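Local coordinates for phosphatidylglycerophosphatase and protein-tyrosine phosphatase 1 (Mus musculus, PDB 3RGO), which dephosphorylates phosphatidylglycerophosphate to phosphatidylglycerol, a step on the mitochondrial route to cardiolipin, at residues N74-V79 against T151-K156. Sequence-based numbering, arbitrary orientation.
Sequences NLHKGV and TARAAK
His76 and Arg153 reach for each other from two helices whose backbones stay well apart; the CA atoms of His76 and Arg153 are 11.9 Å apart, and this single pair of side chains makes the whole contact. From CA, His76 CB heads toward the other helix. The first torsion (chi1 -79°) sets CG anti to the carbonyl carbon and beside the backbone N, and from there the ring extends toward Arg153. ND1 turns back to its own helix, where it makes a weak hydrogen bond to Leu72 O. CE1 comes to 3.4 Å from Arg153 NH2. NE2, at the far end of the ring, lies 3.2 Å from the same NH2; CD2 is more distant. Arg153 arrives from the opposite direction on a chain bent at chi3, with its guanidinium plane 83° from the imidazole, so the two groups meet crosswise rather than stacked. NH2 also has a long, weak ion pair with Glu149. The His76 ring meets that of Phe146 too, their planes at about 35°. With an alanine here, Arg153 NH2 would probably lose its neighbour and Phe146 the ring beside it. Deeper in, Leu75 and Val79 pack on helices 102-115 and 137-154, and the pair lies at the surface beside them, where helix 72-88 of the dual-specificity phosphatase domain, linking parallel strands 57-61 and 91-95 with 29-35 between them, faces the end of helix 137-154.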
ATOM      1  N   ASN A  74     -12.122   0.242   2.015  1.00 50.60           N
ATOM      2  CA  ASN A  74     -10.878  -0.440   2.340  1.00 48.51           C
ATOM      3  C   ASN A  74      -9.655   0.329   1.851  1.00 46.20           C
ATOM      4  O   ASN A  74      -8.565   0.200   2.408  1.00 44.23           O
ATOM      5  CB  ASN A  74     -10.890  -1.874   1.803  1.00 50.10           C
ATOM      6  CG  ASN A  74     -11.733  -2.808   2.661  1.00 50.39           C
ATOM      7  OD1 ASN A  74     -12.195  -3.850   2.198  1.00 54.58           O
ATOM      8  ND2 ASN A  74     -11.937  -2.433   3.921  1.00 46.34           N
ATOM      9  N   LEU A  75      -9.852   1.133   0.811  1.00 44.44           N
ATOM     10  CA  LEU A  75      -8.836   2.072   0.356  1.00 42.38           C
ATOM     11  C   LEU A  75      -8.581   3.103   1.453  1.00 40.89           C
ATOM     12  O   LEU A  75      -7.433   3.438   1.751  1.00 36.67           O
ATOM     13  CB  LEU A  75      -9.303   2.765  -0.925  1.00 47.36           C
ATOM     14  CG  LEU A  75      -8.432   2.674  -2.183  1.00 47.16           C
ATOM     15  CD1 LEU A  75      -7.635   1.374  -2.240  1.00 42.14           C
ATOM     16  CD2 LEU A  75      -9.282   2.861  -3.441  1.00 41.31           C
ATOM     17  N   HIS A  76      -9.661   3.605   2.051  1.00 42.30           N
ATOM     18  CA  HIS A  76      -9.552   4.538   3.169  1.00 45.40           C
ATOM     19  C   HIS A  76      -8.922   3.860   4.381  1.00 42.92           C
ATOM     20  O   HIS A  76      -8.129   4.465   5.103  1.00 39.32           O
ATOM     21  CB  HIS A  76     -10.922   5.115   3.549  1.00 48.22           C
ATOM     22  CG  HIS A  76     -11.387   6.217   2.649  1.00 49.71           C
ATOM     23  ND1 HIS A  76     -12.378   6.041   1.708  1.00 50.02           N
ATOM     24  CD2 HIS A  76     -10.994   7.509   2.546  1.00 50.40           C
ATOM     25  CE1 HIS A  76     -12.577   7.178   1.064  1.00 49.96           C
ATOM     26  NE2 HIS A  76     -11.751   8.085   1.553  1.00 48.58           N
ATOM     27  N   LYS A  77      -9.276   2.597   4.603  1.00 46.21           N
ATOM     28  CA  LYS A  77      -8.674   1.833   5.690  1.00 48.09           C
ATOM     29  C   LYS A  77      -7.163   1.747   5.501  1.00 41.21           C
ATOM     30  O   LYS A  77      -6.394   1.968   6.438  1.00 41.70           O
ATOM     31  CB  LYS A  77      -9.274   0.427   5.772  1.00 52.33           C
ATOM     32  CG  LYS A  77     -10.467   0.315   6.703  1.00 60.95           C
ATOM     33  CD  LYS A  77     -10.889  -1.135   6.884  1.00 67.40           C
ATOM     34  CE  LYS A  77     -12.056  -1.255   7.854  1.00 73.72           C
ATOM     35  NZ  LYS A  77     -12.471  -2.673   8.048  1.00 77.09           N
ATOM     36  N   GLY A  78      -6.748   1.433   4.280  1.00 36.81           N
ATOM     37  CA  GLY A  78      -5.336   1.311   3.961  1.00 36.19           C
ATOM     38  C   GLY A  78      -4.607   2.624   4.152  1.00 36.08           C
ATOM     39  O   GLY A  78      -3.527   2.671   4.735  1.00 36.18           O
ATOM     40  N   VAL A  79      -5.213   3.703   3.669  1.00 36.71           N
ATOM     41  CA  VAL A  79      -4.595   5.015   3.757  1.00 33.09           C
ATOM     42  C   VAL A  79      -4.496   5.500   5.208  1.00 37.39           C
ATOM     43  O   VAL A  79      -3.451   5.991   5.633  1.00 40.85           O
ATOM     44  CB  VAL A  79      -5.345   6.040   2.880  1.00 37.49           C
ATOM     45  CG1 VAL A  79      -4.780   7.437   3.082  1.00 37.36           C
ATOM     46  CG2 VAL A  79      -5.269   5.619   1.409  1.00 34.52           C
ATOM     47  N   THR A 151     -11.453  15.100  -1.958  1.00 53.24           N
ATOM     48  CA  THR A 151     -11.709  16.515  -2.184  1.00 58.11           C
ATOM     49  C   THR A 151     -12.910  17.010  -1.374  1.00 60.16           C
ATOM     50  O   THR A 151     -12.867  18.088  -0.776  1.00 58.69           O
ATOM     51  CB  THR A 151     -11.952  16.791  -3.681  1.00 61.83           C
ATOM     52  OG1 THR A 151     -10.846  16.288  -4.442  1.00 61.89           O
ATOM     53  CG2 THR A 151     -12.106  18.283  -3.933  1.00 61.91           C
ATOM     54  N   ALA A 152     -13.976  16.215  -1.353  1.00 59.28           N
ATOM     55  CA  ALA A 152     -15.196  16.586  -0.645  1.00 65.31           C
ATOM     56  C   ALA A 152     -15.001  16.585   0.870  1.00 66.35           C
ATOM     57  O   ALA A 152     -15.617  17.376   1.585  1.00 64.44           O
ATOM     58  CB  ALA A 152     -16.340  15.663  -1.039  1.00 68.02           C
ATOM     59  N   ARG A 153     -14.146  15.693   1.360  1.00 68.53           N
ATOM     60  CA  ARG A 153     -13.854  15.641   2.786  1.00 74.11           C
ATOM     61  C   ARG A 153     -12.980  16.831   3.157  1.00 77.05           C
ATOM     62  O   ARG A 153     -13.078  17.370   4.264  1.00 77.30           O
ATOM     63  CB  ARG A 153     -13.163  14.328   3.154  1.00 76.08           C
ATOM     64  CG  ARG A 153     -13.664  13.706   4.451  1.00 84.11           C
ATOM     65  CD  ARG A 153     -13.060  12.326   4.676  1.00 88.60           C
ATOM     66  NE  ARG A 153     -13.165  11.476   3.491  1.00 93.05           N
ATOM     67  CZ  ARG A 153     -14.223  10.726   3.196  1.00 95.17           C
ATOM     68  NH1 ARG A 153     -15.278  10.717   3.999  1.00 98.58           N
ATOM     69  NH2 ARG A 153     -14.228   9.987   2.095  1.00 92.70           N
ATOM     70  N   ALA A 154     -12.138  17.244   2.213  1.00 75.62           N
ATOM     71  CA  ALA A 154     -11.262  18.394   2.402  1.00 72.32           C
ATOM     72  C   ALA A 154     -12.051  19.699   2.501  1.00 69.42           C
ATOM     73  O   ALA A 154     -11.673  20.603   3.249  1.00 69.56           O
ATOM     74  CB  ALA A 154     -10.238  18.474   1.274  1.00 70.19           C
ATOM     75  N   ALA A 155     -13.149  19.792   1.753  1.00 66.41           N
ATOM     76  CA  ALA A 155     -13.976  21.000   1.753  1.00 69.16           C
ATOM     77  C   ALA A 155     -14.777  21.167   3.047  1.00 67.72           C
ATOM     78  O   ALA A 155     -15.317  22.242   3.321  1.00 65.39           O
ATOM     79  CB  ALA A 155     -14.905  21.016   0.541  1.00 69.07           C
ATOM     80  N   LYS A 156     -14.855  20.099   3.838  1.00 67.62           N
ATOM     81  CA  LYS A 156     -15.564  20.143   5.114  1.00 71.34           C
ATOM     82  C   LYS A 156     -14.747  20.832   6.208  1.00 67.16           C
ATOM     83  O   LYS A 156     -15.293  21.254   7.228  1.00 62.35           O
ATOM     84  CB  LYS A 156     -15.938  18.731   5.576  1.00 75.22           C
ATOM     85  CG  LYS A 156     -17.149  18.128   4.882  1.00 78.03           C
ATOM     86  CD  LYS A 156     -17.451  16.742   5.437  1.00 78.65           C
ATOM     87  CE  LYS A 156     -18.749  16.188   4.883  1.00 82.23           C
ATOM     88  NZ  LYS A 156     -18.731  16.126   3.395  1.00 82.09           N
TER